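Local coordinates for glycosyl hydrolase family 2, TIM barrel domain protein (Faecalibacterium prausnitzii A2-165, PDB 6ED2), which probably hydrolyses beta-glucuronides, as a gut bacterial beta-glucuronidase of glycosyl hydrolase family 2, at residues F403-K417 with P442-L456. Sequence-based numbering, arbitrary orientation.
Sequences FFEKETTPALLKNHK and PQCTSAGTEEYFKPL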
loop_
_atom_site.group_PDB
_atom_site.type_symbol
_atom_site.label_atom_id
_atom_site.label_comp_id
_atom_site.label_asym_id
_atom_site.label_seq_id
_atom_site.Cartn_x
_atom_site.Cartn_y
_atom_site.Cartn_z
ATOM N N PHE A 403 -1.386 -41.471 -6.092
ATOM C CA PHE A 403 -0.724 -41.319 -4.800
ATOM C C PHE A 403 -0.929 -42.544 -3.918
ATOM O O PHE A 403 -0.014 -42.944 -3.188
ATOM C CB PHE A 403 -1.200 -40.057 -4.074
ATOM C CG PHE A 403 -0.340 -39.711 -2.909
ATOM C CD1 PHE A 403 -0.637 -40.199 -1.642
ATOM C CD2 PHE A 403 0.805 -38.953 -3.083
ATOM C CE1 PHE A 403 0.191 -39.915 -0.567
ATOM C CE2 PHE A 403 1.636 -38.659 -2.010
ATOM C CZ PHE A 403 1.331 -39.145 -0.749
ATOM N N PHE A 404 -2.104 -43.168 -3.985
ATOM C CA PHE A 404 -2.413 -44.290 -3.112
ATOM C C PHE A 404 -1.987 -45.643 -3.691
ATOM O O PHE A 404 -2.333 -46.683 -3.121
ATOM C CB PHE A 404 -3.903 -44.277 -2.764
ATOM C CG PHE A 404 -4.297 -43.092 -1.917
ATOM C CD1 PHE A 404 -3.768 -42.934 -0.639
ATOM C CD2 PHE A 404 -5.144 -42.112 -2.414
ATOM C CE1 PHE A 404 -4.089 -41.830 0.146
ATOM C CE2 PHE A 404 -5.483 -41.001 -1.636
ATOM C CZ PHE A 404 -4.949 -40.854 -0.348
ATOM N N GLU A 405 -1.219 -45.654 -4.778
ATOM C CA GLU A 405 -0.561 -46.869 -5.238
ATOM C C GLU A 405 0.880 -46.965 -4.774
ATOM O O GLU A 405 1.533 -47.974 -5.055
ATOM C CB GLU A 405 -0.559 -46.959 -6.773
ATOM C CG GLU A 405 -1.881 -46.680 -7.449
ATOM C CD GLU A 405 -1.784 -46.844 -8.959
ATOM O OE1 GLU A 405 -1.498 -45.854 -9.677
ATOM O OE2 GLU A 405 -1.979 -47.986 -9.424
ATOM N N LYS A 406 1.407 -45.932 -4.122
ATOM C CA LYS A 406 2.818 -45.943 -3.774
ATOM C C LYS A 406 3.114 -47.098 -2.826
ATOM O O LYS A 406 2.283 -47.480 -1.999
ATOM C CB LYS A 406 3.231 -44.605 -3.135
ATOM C CG LYS A 406 3.271 -43.420 -4.105
ATOM C CD LYS A 406 3.572 -42.108 -3.368
ATOM C CE LYS A 406 3.772 -40.958 -4.333
ATOM N NZ LYS A 406 5.197 -40.839 -4.750
ATOM N N GLU A 407 4.310 -47.668 -2.975
ATOM C CA GLU A 407 4.783 -48.690 -2.051
ATOM C C GLU A 407 4.748 -48.215 -0.603
ATOM O O GLU A 407 4.608 -49.029 0.309
ATOM C CB GLU A 407 6.213 -49.104 -2.427
ATOM C CG GLU A 407 7.219 -47.933 -2.357
ATOM C CD GLU A 407 8.644 -48.268 -2.835
ATOM O OE1 GLU A 407 8.915 -49.429 -3.235
ATOM O OE2 GLU A 407 9.499 -47.346 -2.803
ATOM N N THR A 408 4.886 -46.911 -0.366
ATOM C CA THR A 408 5.005 -46.387 0.988
ATOM C C THR A 408 3.657 -46.179 1.665
ATOM O O THR A 408 3.626 -45.825 2.846
ATOM C CB THR A 408 5.781 -45.072 0.953
ATOM O OG1 THR A 408 5.231 -44.222 -0.062
ATOM C CG2 THR A 408 7.248 -45.327 0.642
ATOM N N THR A 409 2.557 -46.394 0.944
ATOM C CA THR A 409 1.217 -46.191 1.489
ATOM C C THR A 409 0.955 -46.891 2.824
ATOM O O THR A 409 0.300 -46.275 3.684
ATOM C CB THR A 409 0.182 -46.629 0.432
ATOM O OG1 THR A 409 0.453 -45.966 -0.813
ATOM C CG2 THR A 409 -1.263 -46.330 0.885
ATOM N N PRO A 410 1.383 -48.145 3.063
ATOM C CA PRO A 410 1.100 -48.744 4.382
ATOM C C PRO A 410 1.726 -47.970 5.525
ATOM O O PRO A 410 1.109 -47.850 6.591
ATOM C CB PRO A 410 1.682 -50.166 4.269
ATOM C CG PRO A 410 1.689 -50.463 2.797
ATOM C CD PRO A 410 2.015 -49.123 2.152
ATOM N N ALA A 411 2.944 -47.453 5.328
ATOM C CA ALA A 411 3.590 -46.644 6.356
ATOM C C ALA A 411 2.847 -45.328 6.563
ATOM O O ALA A 411 2.610 -44.915 7.703
ATOM C CB ALA A 411 5.053 -46.381 5.978
ATOM N N LEU A 412 2.442 -44.674 5.470
ATOM C CA LEU A 412 1.651 -43.455 5.588
ATOM C C LEU A 412 0.369 -43.709 6.370
ATOM O O LEU A 412 0.030 -42.956 7.294
ATOM C CB LEU A 412 1.341 -42.896 4.202
ATOM C CG LEU A 412 0.499 -41.621 4.191
ATOM C CD1 LEU A 412 1.268 -40.465 4.848
ATOM C CD2 LEU A 412 0.130 -41.278 2.754
ATOM N N LEU A 413 -0.350 -44.780 6.026
ATOM C CA LEU A 413 -1.608 -45.066 6.707
ATOM C C LEU A 413 -1.394 -45.265 8.203
ATOM O O LEU A 413 -2.215 -44.825 9.019
ATOM C CB LEU A 413 -2.259 -46.296 6.084
ATOM C CG LEU A 413 -3.595 -46.742 6.666
ATOM C CD1 LEU A 413 -4.679 -45.678 6.460
ATOM C CD2 LEU A 413 -3.997 -48.063 6.019
ATOM N N LYS A 414 -0.287 -45.914 8.582
ATOM C CA LYS A 414 0.021 -46.109 9.998
ATOM C C LYS A 414 0.125 -44.773 10.733
ATOM O O LYS A 414 -0.471 -44.591 11.803
ATOM C CB LYS A 414 1.315 -46.915 10.142
ATOM C CG LYS A 414 1.609 -47.407 11.559
ATOM C CD LYS A 414 2.754 -48.430 11.572
ATOM C CE LYS A 414 3.100 -48.900 12.988
ATOM N NZ LYS A 414 3.882 -47.867 13.732
ATOM N N ASN A 415 0.874 -43.818 10.166
ATOM C CA ASN A 415 0.982 -42.490 10.771
ATOM C C ASN A 415 -0.353 -41.759 10.746
ATOM O O ASN A 415 -0.690 -41.035 11.691
ATOM C CB ASN A 415 2.067 -41.678 10.058
ATOM C CG ASN A 415 3.463 -42.230 10.318
ATOM O OD1 ASN A 415 3.690 -42.900 11.321
ATOM N ND2 ASN A 415 4.394 -41.975 9.404
ATOM N N HIS A 416 -1.137 -41.951 9.683
ATOM C CA HIS A 416 -2.445 -41.310 9.600
ATOM C C HIS A 416 -3.380 -41.834 10.686
ATOM O O HIS A 416 -4.088 -41.060 11.341
ATOM C CB HIS A 416 -3.017 -41.536 8.200
ATOM C CG HIS A 416 -4.151 -40.634 7.837
ATOM N ND1 HIS A 416 -4.506 -40.388 6.526
ATOM C CD2 HIS A 416 -5.035 -39.946 8.601
ATOM C CE1 HIS A 416 -5.561 -39.590 6.499
ATOM N NE2 HIS A 416 -5.900 -39.302 7.745
ATOM N N LYS A 417 -3.366 -43.148 10.916
ATOM C CA LYS A 417 -4.193 -43.725 11.970
ATOM C C LYS A 417 -3.795 -43.194 13.343
ATOM O O LYS A 417 -4.660 -42.896 14.176
ATOM C CB LYS A 417 -4.082 -45.248 11.935
ATOM C CG LYS A 417 -4.918 -45.903 10.857
ATOM C CD LYS A 417 -4.558 -47.380 10.720
ATOM C CE LYS A 417 -5.673 -48.153 10.017
ATOM N NZ LYS A 417 -5.310 -49.583 9.748
ATOM N N PRO A 442 -7.017 -35.053 -0.911
ATOM C CA PRO A 442 -6.273 -36.225 -1.373
ATOM C C PRO A 442 -6.605 -36.492 -2.830
ATOM O O PRO A 442 -7.649 -36.080 -3.341
ATOM C CB PRO A 442 -6.788 -37.353 -0.470
ATOM C CG PRO A 442 -8.185 -36.958 -0.191
ATOM C CD PRO A 442 -8.236 -35.441 -0.175
ATOM N N GLN A 443 -5.690 -37.183 -3.505
ATOM C CA GLN A 443 -5.930 -37.602 -4.883
ATOM C C GLN A 443 -6.895 -38.796 -4.859
ATOM O O GLN A 443 -6.512 -39.947 -5.053
ATOM C CB GLN A 443 -4.610 -37.945 -5.573
ATOM C CG GLN A 443 -4.738 -38.331 -7.056
ATOM C CD GLN A 443 -3.395 -38.666 -7.709
ATOM O OE1 GLN A 443 -2.449 -39.118 -7.057
ATOM N NE2 GLN A 443 -3.308 -38.426 -9.008
ATOM N N CYS A 444 -8.176 -38.503 -4.596
ATOM C CA CYS A 444 -9.164 -39.553 -4.349
ATOM C C CYS A 444 -9.751 -40.143 -5.635
ATOM O O CYS A 444 -10.750 -40.873 -5.571
ATOM C CB CYS A 444 -10.287 -39.041 -3.431
ATOM S SG CYS A 444 -11.408 -37.724 -4.053
ATOM N N THR A 445 -9.158 -39.822 -6.787
ATOM C CA THR A 445 -9.342 -40.560 -8.022
ATOM C C THR A 445 -8.273 -41.622 -8.203
ATOM O O THR A 445 -8.347 -42.411 -9.153
ATOM C CB THR A 445 -9.320 -39.616 -9.232
ATOM O OG1 THR A 445 -8.116 -38.845 -9.210
ATOM C CG2 THR A 445 -10.524 -38.678 -9.225
ATOM N N SER A 446 -7.282 -41.649 -7.321
ATOM C CA SER A 446 -6.180 -42.588 -7.447
ATOM C C SER A 446 -6.680 -44.011 -7.224
ATOM O O SER A 446 -7.586 -44.253 -6.412
ATOM C CB SER A 446 -5.081 -42.231 -6.435
ATOM O OG SER A 446 -4.103 -43.244 -6.288
ATOM N N ALA A 447 -6.111 -44.952 -7.970
ATOM C CA ALA A 447 -6.281 -46.353 -7.608
ATOM C C ALA A 447 -5.756 -46.551 -6.196
ATOM O O ALA A 447 -4.754 -45.945 -5.809
ATOM C CB ALA A 447 -5.529 -47.265 -8.583
ATOM N N GLY A 448 -6.443 -47.390 -5.421
ATOM C CA GLY A 448 -6.079 -47.612 -4.036
ATOM C C GLY A 448 -6.728 -46.667 -3.047
ATOM O O GLY A 448 -6.479 -46.791 -1.838
ATOM N N THR A 449 -7.549 -45.726 -3.521
ATOM C CA THR A 449 -8.228 -44.791 -2.626
ATOM C C THR A 449 -9.108 -45.531 -1.630
ATOM O O THR A 449 -9.061 -45.259 -0.419
ATOM C CB THR A 449 -9.074 -43.804 -3.440
ATOM O OG1 THR A 449 -8.222 -42.928 -4.180
ATOM C CG2 THR A 449 -10.008 -43.012 -2.547
ATOM N N GLU A 450 -9.933 -46.468 -2.128
ATOM C CA GLU A 450 -10.878 -47.159 -1.255
ATOM C C GLU A 450 -10.155 -47.970 -0.189
ATOM O O GLU A 450 -10.566 -47.976 0.975
ATOM C CB GLU A 450 -11.798 -48.070 -2.064
ATOM C CG GLU A 450 -12.608 -47.366 -3.118
ATOM C CD GLU A 450 -12.034 -47.567 -4.521
ATOM O OE1 GLU A 450 -10.803 -47.311 -4.745
ATOM O OE2 GLU A 450 -12.828 -47.991 -5.396
ATOM N N GLU A 451 -9.085 -48.672 -0.568
ATOM C CA GLU A 451 -8.331 -49.440 0.418
ATOM C C GLU A 451 -7.739 -48.530 1.491
ATOM O O GLU A 451 -7.556 -48.953 2.639
ATOM C CB GLU A 451 -7.231 -50.242 -0.277
ATOM C CG GLU A 451 -7.734 -51.372 -1.216
ATOM C CD GLU A 451 -8.197 -50.884 -2.603
ATOM O OE1 GLU A 451 -8.287 -49.647 -2.855
ATOM O OE2 GLU A 451 -8.483 -51.755 -3.458
ATOM N N TYR A 452 -7.446 -47.278 1.141
ATOM C CA TYR A 452 -6.905 -46.333 2.109
ATOM C C TYR A 452 -8.016 -45.722 2.958
ATOM O O TYR A 452 -7.917 -45.705 4.187
ATOM C CB TYR A 452 -6.105 -45.246 1.379
ATOM C CG TYR A 452 -5.266 -44.412 2.297
ATOM C CD1 TYR A 452 -3.968 -44.792 2.618
ATOM C CD2 TYR A 452 -5.767 -43.250 2.863
ATOM C CE1 TYR A 452 -3.188 -44.033 3.478
ATOM C CE2 TYR A 452 -4.988 -42.476 3.722
ATOM C CZ TYR A 452 -3.705 -42.881 4.026
ATOM O OH TYR A 452 -2.942 -42.138 4.882
ATOM N N PHE A 453 -9.098 -45.257 2.318
ATOM C CA PHE A 453 -10.143 -44.524 3.036
ATOM C C PHE A 453 -10.921 -45.425 3.987
ATOM O O PHE A 453 -11.317 -44.984 5.077
ATOM C CB PHE A 453 -11.129 -43.881 2.053
ATOM C CG PHE A 453 -10.653 -42.588 1.436
ATOM C CD1 PHE A 453 -11.548 -41.551 1.208
ATOM C CD2 PHE A 453 -9.331 -42.417 1.065
ATOM C CE1 PHE A 453 -11.126 -40.369 0.617
ATOM C CE2 PHE A 453 -8.900 -41.243 0.470
ATOM C CZ PHE A 453 -9.789 -40.219 0.249
ATOM N N LYS A 454 -11.208 -46.670 3.569
ATOM C CA LYS A 454 -12.146 -47.505 4.322
ATOM C C LYS A 454 -11.700 -47.699 5.765
ATOM O O LYS A 454 -12.484 -47.384 6.676
ATOM C CB LYS A 454 -12.352 -48.854 3.614
ATOM C CG LYS A 454 -13.325 -49.807 4.332
ATOM C CD LYS A 454 -13.560 -51.064 3.469
ATOM C CE LYS A 454 -14.491 -52.073 4.136
ATOM N NZ LYS A 454 -13.648 -53.217 4.592
ATOM N N PRO A 455 -10.480 -48.159 6.053
ATOM C CA PRO A 455 -10.089 -48.286 7.467
ATOM C C PRO A 455 -10.016 -46.954 8.196
ATOM O O PRO A 455 -10.273 -46.922 9.403
ATOM C CB PRO A 455 -8.718 -48.970 7.392
ATOM C CG PRO A 455 -8.188 -48.588 6.047
ATOM C CD PRO A 455 -9.384 -48.572 5.149
ATOM N N LEU A 456 -9.717 -45.845 7.505
ATOM C CA LEU A 456 -9.641 -44.555 8.193
ATOM C C LEU A 456 -11.003 -44.108 8.679
ATOM O O LEU A 456 -11.158 -43.674 9.827
ATOM C CB LEU A 456 -9.062 -43.491 7.277
ATOM C CG LEU A 456 -7.556 -43.346 7.360
ATOM C CD1 LEU A 456 -7.152 -42.373 6.290
ATOM C CD2 LEU A 456 -7.107 -42.879 8.733
HETATM O O HOH W 1 -4.292 -47.608 -0.887
HETATM O O HOH W 2 -4.241 -44.255 -10.004
#
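Tyr-452 and His-416 meet because each carries its CG trans to its own backbone N (chi1 -167° for Tyr-452, nearly the same for His-416), which sends the phenol across to helix 409-417 and the imidazole to meet its hydroxyl. Tyr-452 OH lies in the imidazole plane, 2.9 Å from His-416 ND1, a hydrogen bond in which either atom could donate. Both faces of the phenol are covered: Phe-404 CE1 stands over one, 3.5 Å from Tyr-452 CD2, while Leu-413 CD1 makes a CH-pi contact 3.9 Å from the ring centroid on the other. Thr-409 and Leu-412 complete the hole that receives this knob. The Phe-404 and Tyr-452 rings meet obliquely, their planes inclined at 34°, whereas Phe-453 turns its edge to the Phe-404 face in an offset T-shaped pair. Over the imidazole lies Leu-456 CD1, 3.4 Å from its centroid, and His-416 NE2 bonds weakly to Leu-438 O of the neighbouring barrel strand. Before the helices, Gln-443 OE1 accepts from Phe-403 N at 2.8 Å, the donor standing above the amide's carbonyl plane, and Ser-446 OG accepts from Phe-404 N at 3.1 Å. A leucine in place of Tyr-452 would probably leave His-416 ND1 without its hydroxyl mate and open a gap between Phe-404 and Leu-413. Segments 409-417 and 449-456, 22° between their axes, belong to successive outer TIM-barrel helices joined through strand 433-440. Phe-404 and Leu-413 thus hold the phenol flat, while the hydroxyl-imidazole bond joins the helices and, with the weak NE2 bond, helps orient the imidazole; loop side chains satisfy two N-H groups of the preceding 3-10 turn.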